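Local atomic coordinates of probable arylamine n-acetyl transferase (Mycobacterium abscessus, PDB entry 4GUZ), a protein that probably transfers the acetyl group of acetyl-coenzyme A to arylamines, as other members of the arylamine N-acetyltransferase family do. Residues W8-Y18 and V83-L93; L35-L44 and C130-P141. All blocks are in the same frame, centred on the assembly; numbering follows the deposited sequence.

How the interactions relate
Both contacts belong to the arylamine N-acetyltransferase fold, with centres about 15 Å apart, and their segments alternate along the chain: 8-18, 35-44, 83-93, then 130-141. Interaction 1 sets the N-terminal segment and the start of helix 15-21 against helix 79-92; interaction 2 sets helix 32-45 against the loop between strands 126-130 and 142-143. The two meet where Tyr18 OH lies 2.8 Å from His42 ND1, probably hydrogen-bonded, and where Phe86 packs on His42 and Val132. Cys79, His116 and Asp131 fit the Cys-His-Asp triad of this family; interaction 2 holds Asp131, and interaction 1 packs next to interaction 2 through Tyr18 and Phe86.

Interaction 1: residues W8-Y18 and V83-L93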
loop_
_atom_site.group_PDB
_atom_site.type_symbol
_atom_site.label_atom_id
_atom_site.label_comp_id
_atom_site.label_asym_id
_atom_site.label_seq_id
_atom_site.Cartn_x
_atom_site.Cartn_y
_atom_site.Cartn_z
ATOM N N TRP A 8 3.274 15.256 -9.595
ATOM C CA TRP A 8 3.021 13.824 -9.515
ATOM C C TRP A 8 3.345 13.082 -10.817
ATOM O O TRP A 8 3.106 11.882 -10.896
ATOM C CB TRP A 8 1.558 13.603 -9.113
ATOM C CG TRP A 8 1.254 14.191 -7.767
ATOM C CD1 TRP A 8 0.753 15.430 -7.513
ATOM C CD2 TRP A 8 1.524 13.597 -6.489
ATOM N NE1 TRP A 8 0.661 15.636 -6.153
ATOM C CE2 TRP A 8 1.116 14.522 -5.501
ATOM C CE3 TRP A 8 2.021 12.350 -6.079
ATOM C CZ2 TRP A 8 1.214 14.249 -4.129
ATOM C CZ3 TRP A 8 2.098 12.072 -4.720
ATOM C CH2 TRP A 8 1.697 13.014 -3.763
ATOM N N ASN A 9 3.904 13.784 -11.819
ATOM C CA ASN A 9 4.276 13.240 -13.136
ATOM C C ASN A 9 3.146 12.466 -13.829
ATOM O O ASN A 9 3.384 11.391 -14.397
ATOM C CB ASN A 9 5.536 12.386 -13.041
ATOM C CG ASN A 9 6.783 13.212 -13.106
ATOM O OD1 ASN A 9 7.197 13.665 -14.181
ATOM N ND2 ASN A 9 7.385 13.458 -11.955
ATOM N N GLY A 10 1.950 13.055 -13.837
ATOM C CA GLY A 10 0.773 12.487 -14.493
ATOM C C GLY A 10 0.978 12.190 -15.974
ATOM O O GLY A 10 0.558 11.136 -16.472
ATOM N N ASP A 11 1.675 13.098 -16.676
ATOM C CA ASP A 11 1.948 13.012 -18.111
ATOM C C ASP A 11 2.854 11.836 -18.495
ATOM O O ASP A 11 2.767 11.373 -19.631
ATOM C CB ASP A 11 2.568 14.330 -18.609
ATOM C CG ASP A 11 1.574 15.473 -18.754
ATOM O OD1 ASP A 11 0.346 15.204 -18.742
ATOM O OD2 ASP A 11 2.022 16.631 -18.928
ATOM N N GLU A 12 3.698 11.349 -17.571
ATOM C CA GLU A 12 4.615 10.229 -17.842
ATOM C C GLU A 12 3.927 8.862 -17.668
ATOM O O GLU A 12 4.503 7.830 -18.018
ATOM C CB GLU A 12 5.857 10.307 -16.950
ATOM C CG GLU A 12 6.799 11.439 -17.315
ATOM C CD GLU A 12 8.192 11.292 -16.738
ATOM O OE1 GLU A 12 9.163 11.362 -17.526
ATOM O OE2 GLU A 12 8.313 11.088 -15.508
ATOM N N LEU A 13 2.710 8.860 -17.117
ATOM C CA LEU A 13 1.958 7.633 -16.913
ATOM C C LEU A 13 1.325 7.151 -18.216
ATOM O O LEU A 13 0.791 7.955 -18.992
ATOM C CB LEU A 13 0.861 7.854 -15.848
ATOM C CG LEU A 13 -0.115 6.686 -15.595
ATOM C CD1 LEU A 13 0.465 5.688 -14.608
ATOM C CD2 LEU A 13 -1.443 7.193 -15.133
ATOM N N GLN A 14 1.343 5.823 -18.420
ATOM C CA GLN A 14 0.653 5.166 -19.529
ATOM C C GLN A 14 -0.766 4.918 -19.015
ATOM O O GLN A 14 -1.050 3.851 -18.470
ATOM C CB GLN A 14 1.391 3.866 -19.946
ATOM C CG GLN A 14 2.746 4.081 -20.633
ATOM C CD GLN A 14 2.665 4.931 -21.879
ATOM O OE1 GLN A 14 1.867 4.682 -22.793
ATOM N NE2 GLN A 14 3.481 5.969 -21.929
ATOM N N LEU A 15 -1.625 5.952 -19.104
ATOM C CA LEU A 15 -2.988 5.975 -18.568
ATOM C C LEU A 15 -3.858 4.792 -19.000
ATOM O O LEU A 15 -4.427 4.155 -18.113
ATOM C CB LEU A 15 -3.707 7.300 -18.904
ATOM C CG LEU A 15 -5.112 7.506 -18.298
ATOM C CD1 LEU A 15 -5.048 7.680 -16.780
ATOM C CD2 LEU A 15 -5.797 8.707 -18.920
ATOM N N ASP A 16 -3.965 4.485 -20.327
ATOM C CA ASP A 16 -4.814 3.383 -20.823
ATOM C C ASP A 16 -4.312 2.033 -20.348
ATOM O O ASP A 16 -5.114 1.165 -20.018
ATOM C CB ASP A 16 -4.897 3.376 -22.365
ATOM C CG ASP A 16 -5.599 4.573 -22.986
ATOM O OD1 ASP A 16 -6.536 5.114 -22.349
ATOM O OD2 ASP A 16 -5.244 4.939 -24.130
ATOM N N GLU A 17 -2.986 1.857 -20.332
ATOM C CA GLU A 17 -2.325 0.626 -19.901
ATOM C C GLU A 17 -2.597 0.350 -18.415
ATOM O O GLU A 17 -2.887 -0.787 -18.040
ATOM C CB GLU A 17 -0.827 0.739 -20.151
ATOM C CG GLU A 17 -0.118 -0.599 -20.131
ATOM C CD GLU A 17 1.394 -0.531 -20.149
ATOM O OE1 GLU A 17 1.966 0.522 -20.518
ATOM O OE2 GLU A 17 2.009 -1.565 -19.815
ATOM N N TYR A 18 -2.507 1.397 -17.585
ATOM C CA TYR A 18 -2.759 1.275 -16.153
ATOM C C TYR A 18 -4.213 0.876 -15.919
ATOM O O TYR A 18 -4.464 -0.034 -15.129
ATOM C CB TYR A 18 -2.407 2.587 -15.400
ATOM C CG TYR A 18 -2.908 2.589 -13.965
ATOM C CD1 TYR A 18 -2.112 2.109 -12.928
ATOM C CD2 TYR A 18 -4.206 2.993 -13.659
ATOM C CE1 TYR A 18 -2.589 2.045 -11.621
ATOM C CE2 TYR A 18 -4.705 2.903 -12.360
ATOM C CZ TYR A 18 -3.878 2.460 -11.340
ATOM O OH TYR A 18 -4.352 2.388 -10.058
ATOM N N VAL A 83 1.701 4.642 -4.118
ATOM C CA VAL A 83 1.265 6.057 -4.024
ATOM C C VAL A 83 1.777 6.857 -5.256
ATOM O O VAL A 83 1.013 7.657 -5.802
ATOM C CB VAL A 83 1.638 6.711 -2.669
ATOM C CG1 VAL A 83 1.582 8.239 -2.733
ATOM C CG2 VAL A 83 0.710 6.209 -1.573
ATOM N N ALA A 84 3.015 6.594 -5.738
ATOM C CA ALA A 84 3.526 7.281 -6.941
ATOM C C ALA A 84 2.591 7.006 -8.126
ATOM O O ALA A 84 2.148 7.942 -8.784
ATOM C CB ALA A 84 4.952 6.821 -7.265
ATOM N N LEU A 85 2.210 5.729 -8.328
ATOM C CA LEU A 85 1.342 5.328 -9.411
ATOM C C LEU A 85 -0.056 5.875 -9.253
ATOM O O LEU A 85 -0.606 6.410 -10.211
ATOM C CB LEU A 85 1.300 3.794 -9.512
ATOM C CG LEU A 85 0.975 3.194 -10.875
ATOM C CD1 LEU A 85 2.042 3.561 -11.912
ATOM C CD2 LEU A 85 0.939 1.676 -10.777
ATOM N N PHE A 86 -0.633 5.769 -8.049
ATOM C CA PHE A 86 -2.002 6.217 -7.840
ATOM C C PHE A 86 -2.090 7.719 -7.921
ATOM O O PHE A 86 -3.035 8.222 -8.531
ATOM C CB PHE A 86 -2.568 5.689 -6.517
ATOM C CG PHE A 86 -4.080 5.632 -6.462
ATOM C CD1 PHE A 86 -4.778 4.623 -7.115
ATOM C CD2 PHE A 86 -4.800 6.534 -5.680
ATOM C CE1 PHE A 86 -6.179 4.575 -7.069
ATOM C CE2 PHE A 86 -6.201 6.478 -5.623
ATOM C CZ PHE A 86 -6.878 5.484 -6.303
ATOM N N GLY A 87 -1.070 8.411 -7.396
ATOM C CA GLY A 87 -0.954 9.862 -7.447
ATOM C C GLY A 87 -0.907 10.358 -8.872
ATOM O O GLY A 87 -1.578 11.336 -9.217
ATOM N N ALA A 88 -0.158 9.637 -9.727
ATOM C CA ALA A 88 -0.046 9.953 -11.155
ATOM C C ALA A 88 -1.386 9.791 -11.843
ATOM O O ALA A 88 -1.733 10.636 -12.662
ATOM C CB ALA A 88 0.990 9.065 -11.818
ATOM N N VAL A 89 -2.147 8.730 -11.500
ATOM C CA VAL A 89 -3.481 8.470 -12.075
ATOM C C VAL A 89 -4.441 9.579 -11.655
ATOM O O VAL A 89 -5.131 10.122 -12.515
ATOM C CB VAL A 89 -4.067 7.069 -11.732
ATOM C CG1 VAL A 89 -5.383 6.822 -12.470
ATOM C CG2 VAL A 89 -3.083 5.962 -12.064
ATOM N N LEU A 90 -4.487 9.923 -10.336
ATOM C CA LEU A 90 -5.397 10.953 -9.817
ATOM C C LEU A 90 -5.163 12.294 -10.533
ATOM O O LEU A 90 -6.131 12.978 -10.896
ATOM C CB LEU A 90 -5.242 11.114 -8.289
ATOM C CG LEU A 90 -5.700 9.928 -7.416
ATOM C CD1 LEU A 90 -5.463 10.209 -5.932
ATOM C CD2 LEU A 90 -7.154 9.530 -7.689
ATOM N N GLN A 91 -3.887 12.617 -10.788
ATOM C CA GLN A 91 -3.450 13.832 -11.483
ATOM C C GLN A 91 -3.954 13.854 -12.931
ATOM O O GLN A 91 -4.467 14.888 -13.375
ATOM C CB GLN A 91 -1.914 13.919 -11.444
ATOM C CG GLN A 91 -1.287 15.127 -12.157
ATOM C CD GLN A 91 -1.646 16.450 -11.533
ATOM O OE1 GLN A 91 -2.314 17.286 -12.151
ATOM N NE2 GLN A 91 -1.216 16.670 -10.294
ATOM N N ARG A 92 -3.806 12.728 -13.667
ATOM C CA ARG A 92 -4.232 12.634 -15.066
ATOM C C ARG A 92 -5.731 12.720 -15.234
ATOM O O ARG A 92 -6.195 13.222 -16.253
ATOM C CB ARG A 92 -3.760 11.324 -15.701
ATOM C CG ARG A 92 -2.407 11.437 -16.332
ATOM C CD ARG A 92 -2.366 12.313 -17.589
ATOM N NE ARG A 92 -2.773 11.583 -18.790
ATOM C CZ ARG A 92 -2.019 10.684 -19.413
ATOM N NH1 ARG A 92 -0.819 10.365 -18.939
ATOM N NH2 ARG A 92 -2.467 10.077 -20.500
ATOM N N LEU A 93 -6.494 12.201 -14.263
ATOM C CA LEU A 93 -7.947 12.182 -14.362
ATOM C C LEU A 93 -8.594 13.477 -13.821
ATOM O O LEU A 93 -9.814 13.625 -13.876
ATOM C CB LEU A 93 -8.525 10.931 -13.689
ATOM C CG LEU A 93 -8.153 9.565 -14.310
ATOM C CD1 LEU A 93 -9.095 8.504 -13.818
ATOM C CD2 LEU A 93 -8.197 9.601 -15.852
HETATM O O HOH W 1 3.181 10.440 -8.767
#
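Two backbone carbonyls of the N-terminal segment, those of Gly10 and Leu13, converge on Arg92 at the end of helix 79-92. Its NH1 donates to Gly10 O at 2.9 Å in a fairly straight bond lying in the guanidinium plane, and to Leu13 O at 2.9 Å in a more bent one. Gly10 O is gripped twice, since Leu13 N reaches it from the opposite face of the carbonyl plane. Bends at chi2 and chi3 fold the arginine back over Gly10, and Leu15 CB rests on one guanidinium face, 3.4 Å from NH2 of Arg92.

A water bridges the segments, donating to Trp8 O and to Ala84 O.

The apolar part centres on Val89. Its CG2 sits over the middle of the Tyr18 ring in a CH-pi contact, 3.5 Å from the centroid, while Leu85 CD2 meets the ring at its edge. Leu13 sends CD1 to Leu85 CD1 and CD2 to Val89 CG2, the latter pair 3.7 Å apart. Farther out, Leu15 CD1 touches Leu93 CD2. At the other end the indole of Trp8 lies beside Gly87, with Gln91 NE2 at its edge, 3.6 Å from CD1 of Trp8.

The probable bond from Tyr18 OH carries the contact on to helix 32-45, whose Leu38 packs on Phe86 and Val89, while Gln67 of helix 63-72 bonds to the backbone of Glu12 and Gln14. Such packing is that of the N-terminal helical bundle of the arylamine N-acetyltransferase fold.

Interaction 2: residues L35-L44 and C130-P141; sequences LRRLQRGHVL and CDVGFGTSPLAP
Gln39 reaches from helix 32-45 to Pro138 and Val132 of the loop, its CG anti to the backbone N (chi1 -179°) and its chain extended beyond. The amide lies between Val132 CG1, 3.8 Å from Gln39 CD, and the backbone of Ala140 and Pro141. NE2 of Gln39 donates to Pro138 O at 3.1 Å, close to its own amide plane but from above the plane of the carbonyl. A water accepts from the same NE2 and from Asp131 N and donates to Ala140 O. The oxygen end of the amide is turned toward Cys130, OE1 standing 3.4 Å from CA of Cys130.

Leu35 and the Pro141 ring run alongside in opposite senses, and Leu35 CD1 presses on Cys130 SG at 3.6 Å. One turn beyond Gln39, Val43 lies nearly perpendicular to Leu139, its CG1 3.6 Å from CD2 of Leu139; CG2 faces Pro138 O. Val132 CG2 lies over one face of the His42 ring, whose NE2 is hydrogen-bonded to His82.

A buried amide NH2 thus serves one loop carbonyl directly and two further backbone groups through a water. The polar link to Asp131 is water-mediated; its carboxylate, hydrogen-bonded to His116 and His189, is probably the triad acid.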
loop_
_atom_site.group_PDB
_atom_site.type_symbol
_atom_site.label_atom_id
_atom_site.label_comp_id
_atom_site.label_asym_id
_atom_site.label_seq_id
_atom_site.Cartn_x
_atom_site.Cartn_y
_atom_site.Cartn_z
ATOM N N LEU A 35 -13.435 7.210 -8.433
ATOM C CA LEU A 35 -12.438 6.975 -7.382
ATOM C C LEU A 35 -12.633 5.605 -6.749
ATOM O O LEU A 35 -11.654 4.905 -6.506
ATOM C CB LEU A 35 -12.525 8.087 -6.315
ATOM C CG LEU A 35 -11.470 8.062 -5.199
ATOM C CD1 LEU A 35 -10.070 8.289 -5.753
ATOM C CD2 LEU A 35 -11.795 9.076 -4.115
ATOM N N ARG A 36 -13.899 5.214 -6.488
ATOM C CA ARG A 36 -14.219 3.911 -5.916
ATOM C C ARG A 36 -13.733 2.797 -6.822
ATOM O O ARG A 36 -13.107 1.852 -6.343
ATOM C CB ARG A 36 -15.738 3.763 -5.638
ATOM C CG ARG A 36 -16.138 4.415 -4.320
ATOM C CD ARG A 36 -17.640 4.488 -4.106
ATOM N NE ARG A 36 -17.931 5.376 -2.977
ATOM C CZ ARG A 36 -18.933 5.223 -2.116
ATOM N NH1 ARG A 36 -19.797 4.220 -2.258
ATOM N NH2 ARG A 36 -19.085 6.073 -1.109
ATOM N N ARG A 37 -14.002 2.912 -8.128
ATOM C CA ARG A 37 -13.585 1.882 -9.087
ATOM C C ARG A 37 -12.062 1.849 -9.235
ATOM O O ARG A 37 -11.503 0.766 -9.390
ATOM C CB ARG A 37 -14.262 2.075 -10.451
ATOM C CG ARG A 37 -15.787 1.867 -10.385
ATOM C CD ARG A 37 -16.450 1.531 -11.722
ATOM N NE ARG A 37 -16.058 2.399 -12.841
ATOM C CZ ARG A 37 -16.432 3.666 -13.007
ATOM N NH1 ARG A 37 -17.195 4.267 -12.100
ATOM N NH2 ARG A 37 -16.022 4.350 -14.068
ATOM N N LEU A 38 -11.400 3.023 -9.135
ATOM C CA LEU A 38 -9.934 3.152 -9.245
ATOM C C LEU A 38 -9.251 2.467 -8.072
ATOM O O LEU A 38 -8.365 1.647 -8.272
ATOM C CB LEU A 38 -9.490 4.617 -9.304
ATOM C CG LEU A 38 -9.713 5.391 -10.598
ATOM C CD1 LEU A 38 -9.356 6.836 -10.403
ATOM C CD2 LEU A 38 -8.872 4.833 -11.736
ATOM N N GLN A 39 -9.683 2.785 -6.853
ATOM C CA GLN A 39 -9.089 2.183 -5.673
ATOM C C GLN A 39 -9.326 0.657 -5.629
ATOM O O GLN A 39 -8.379 -0.085 -5.382
ATOM C CB GLN A 39 -9.607 2.848 -4.397
ATOM C CG GLN A 39 -8.962 2.227 -3.155
ATOM C CD GLN A 39 -8.893 3.115 -1.945
ATOM O OE1 GLN A 39 -9.056 4.332 -2.012
ATOM N NE2 GLN A 39 -8.432 2.543 -0.846
ATOM N N ARG A 40 -10.567 0.188 -5.864
ATOM C CA ARG A 40 -10.844 -1.246 -5.822
ATOM C C ARG A 40 -9.955 -2.014 -6.809
ATOM O O ARG A 40 -9.342 -3.001 -6.423
ATOM C CB ARG A 40 -12.335 -1.544 -6.078
ATOM C CG ARG A 40 -12.718 -2.967 -5.681
ATOM C CD ARG A 40 -14.188 -3.248 -5.887
ATOM N NE ARG A 40 -14.508 -4.680 -5.811
ATOM C CZ ARG A 40 -15.093 -5.275 -4.776
ATOM N NH1 ARG A 40 -15.401 -4.578 -3.688
ATOM N NH2 ARG A 40 -15.381 -6.569 -4.823
ATOM N N GLY A 41 -9.875 -1.538 -8.050
ATOM C CA GLY A 41 -9.060 -2.167 -9.086
ATOM C C GLY A 41 -7.575 -2.145 -8.764
ATOM O O GLY A 41 -6.879 -3.136 -8.998
ATOM N N HIS A 42 -7.080 -1.017 -8.240
ATOM C CA HIS A 42 -5.655 -0.849 -7.900
ATOM C C HIS A 42 -5.269 -1.835 -6.795
ATOM O O HIS A 42 -4.313 -2.611 -6.959
ATOM C CB HIS A 42 -5.323 0.615 -7.488
ATOM C CG HIS A 42 -3.902 0.821 -7.039
ATOM N ND1 HIS A 42 -2.993 1.503 -7.818
ATOM C CD2 HIS A 42 -3.272 0.371 -5.922
ATOM C CE1 HIS A 42 -1.842 1.439 -7.166
ATOM N NE2 HIS A 42 -1.965 0.765 -6.020
ATOM N N VAL A 43 -6.035 -1.822 -5.696
ATOM C CA VAL A 43 -5.769 -2.658 -4.521
ATOM C C VAL A 43 -5.821 -4.152 -4.910
ATOM O O VAL A 43 -4.919 -4.893 -4.545
ATOM C CB VAL A 43 -6.712 -2.306 -3.342
ATOM C CG1 VAL A 43 -6.537 -3.279 -2.186
ATOM C CG2 VAL A 43 -6.472 -0.879 -2.869
ATOM N N LEU A 44 -6.788 -4.550 -5.737
ATOM C CA LEU A 44 -6.919 -5.946 -6.141
ATOM C C LEU A 44 -5.844 -6.439 -7.139
ATOM O O LEU A 44 -5.452 -7.602 -7.059
ATOM C CB LEU A 44 -8.308 -6.194 -6.751
ATOM C CG LEU A 44 -9.466 -6.283 -5.756
ATOM C CD1 LEU A 44 -10.805 -6.357 -6.482
ATOM C CD2 LEU A 44 -9.289 -7.459 -4.784
ATOM N N CYS A 130 -7.525 7.678 0.600
ATOM C CA CYS A 130 -7.225 6.597 -0.336
ATOM C C CYS A 130 -5.942 5.906 0.124
ATOM O O CYS A 130 -4.827 6.291 -0.263
ATOM C CB CYS A 130 -7.124 7.104 -1.772
ATOM S SG CYS A 130 -8.670 7.797 -2.419
ATOM N N ASP A 131 -6.106 4.881 0.974
ATOM C CA ASP A 131 -4.978 4.093 1.505
ATOM C C ASP A 131 -4.786 2.916 0.565
ATOM O O ASP A 131 -5.278 1.812 0.811
ATOM C CB ASP A 131 -5.277 3.664 2.932
ATOM C CG ASP A 131 -4.083 3.088 3.676
ATOM O OD1 ASP A 131 -2.983 3.028 3.081
ATOM O OD2 ASP A 131 -4.253 2.698 4.842
ATOM N N VAL A 132 -4.130 3.172 -0.560
ATOM C CA VAL A 132 -4.028 2.196 -1.658
ATOM C C VAL A 132 -2.797 1.270 -1.604
ATOM O O VAL A 132 -2.784 0.262 -2.312
ATOM C CB VAL A 132 -4.091 2.884 -3.052
ATOM C CG1 VAL A 132 -5.397 3.675 -3.231
ATOM C CG2 VAL A 132 -2.858 3.759 -3.319
ATOM N N GLY A 133 -1.782 1.638 -0.834
ATOM C CA GLY A 133 -0.527 0.892 -0.804
ATOM C C GLY A 133 -0.113 0.269 0.504
ATOM O O GLY A 133 1.078 0.108 0.731
ATOM N N PHE A 134 -1.072 -0.187 1.327
ATOM C CA PHE A 134 -0.754 -0.809 2.610
ATOM C C PHE A 134 -0.545 -2.339 2.479
ATOM O O PHE A 134 0.057 -2.937 3.366
ATOM C CB PHE A 134 -1.858 -0.480 3.639
ATOM C CG PHE A 134 -1.594 -0.950 5.059
ATOM C CD1 PHE A 134 -0.768 -0.223 5.907
ATOM C CD2 PHE A 134 -2.180 -2.118 5.544
ATOM C CE1 PHE A 134 -0.525 -0.659 7.217
ATOM C CE2 PHE A 134 -1.930 -2.557 6.853
ATOM C CZ PHE A 134 -1.106 -1.825 7.679
ATOM N N GLY A 135 -0.973 -2.943 1.378
ATOM C CA GLY A 135 -0.861 -4.393 1.198
ATOM C C GLY A 135 -2.227 -4.969 1.509
ATOM O O GLY A 135 -2.989 -5.246 0.586
ATOM N N THR A 136 -2.614 -4.980 2.813
ATOM C CA THR A 136 -3.975 -5.402 3.226
ATOM C C THR A 136 -4.817 -4.145 3.295
ATOM O O THR A 136 -5.489 -3.848 4.286
ATOM C CB THR A 136 -3.954 -6.207 4.531
ATOM O OG1 THR A 136 -3.226 -5.475 5.525
ATOM C CG2 THR A 136 -3.363 -7.606 4.347
ATOM N N SER A 137 -4.773 -3.405 2.209
ATOM C CA SER A 137 -5.387 -2.117 2.046
ATOM C C SER A 137 -6.911 -2.143 1.998
ATOM O O SER A 137 -7.507 -3.086 1.471
ATOM C CB SER A 137 -4.900 -1.499 0.732
ATOM O OG SER A 137 -3.814 -0.622 0.961
ATOM N N PRO A 138 -7.555 -1.044 2.451
ATOM C CA PRO A 138 -8.989 -0.906 2.235
ATOM C C PRO A 138 -9.266 -0.966 0.740
ATOM O O PRO A 138 -8.447 -0.496 -0.068
ATOM C CB PRO A 138 -9.284 0.488 2.801
ATOM C CG PRO A 138 -8.222 0.709 3.815
ATOM C CD PRO A 138 -7.019 0.161 3.121
ATOM N N LEU A 139 -10.377 -1.623 0.362
ATOM C CA LEU A 139 -10.722 -1.789 -1.049
ATOM C C LEU A 139 -11.483 -0.591 -1.552
ATOM O O LEU A 139 -11.754 -0.505 -2.740
ATOM C CB LEU A 139 -11.532 -3.071 -1.280
ATOM C CG LEU A 139 -10.841 -4.397 -0.926
ATOM C CD1 LEU A 139 -11.829 -5.517 -0.909
ATOM C CD2 LEU A 139 -9.758 -4.748 -1.917
ATOM N N ALA A 140 -11.831 0.344 -0.657
ATOM C CA ALA A 140 -12.592 1.517 -1.081
ATOM C C ALA A 140 -12.089 2.777 -0.383
ATOM O O ALA A 140 -11.589 2.666 0.749
ATOM C CB ALA A 140 -14.068 1.301 -0.772
ATOM N N PRO A 141 -12.240 3.981 -0.999
ATOM C CA PRO A 141 -11.892 5.215 -0.274
ATOM C C PRO A 141 -12.725 5.314 0.994
ATOM O O PRO A 141 -13.834 4.781 1.042
ATOM C CB PRO A 141 -12.251 6.337 -1.262
ATOM C CG PRO A 141 -12.434 5.666 -2.573
ATOM C CD PRO A 141 -12.859 4.286 -2.316
HETATM O O HOH W 2 -9.007 4.003 1.702
#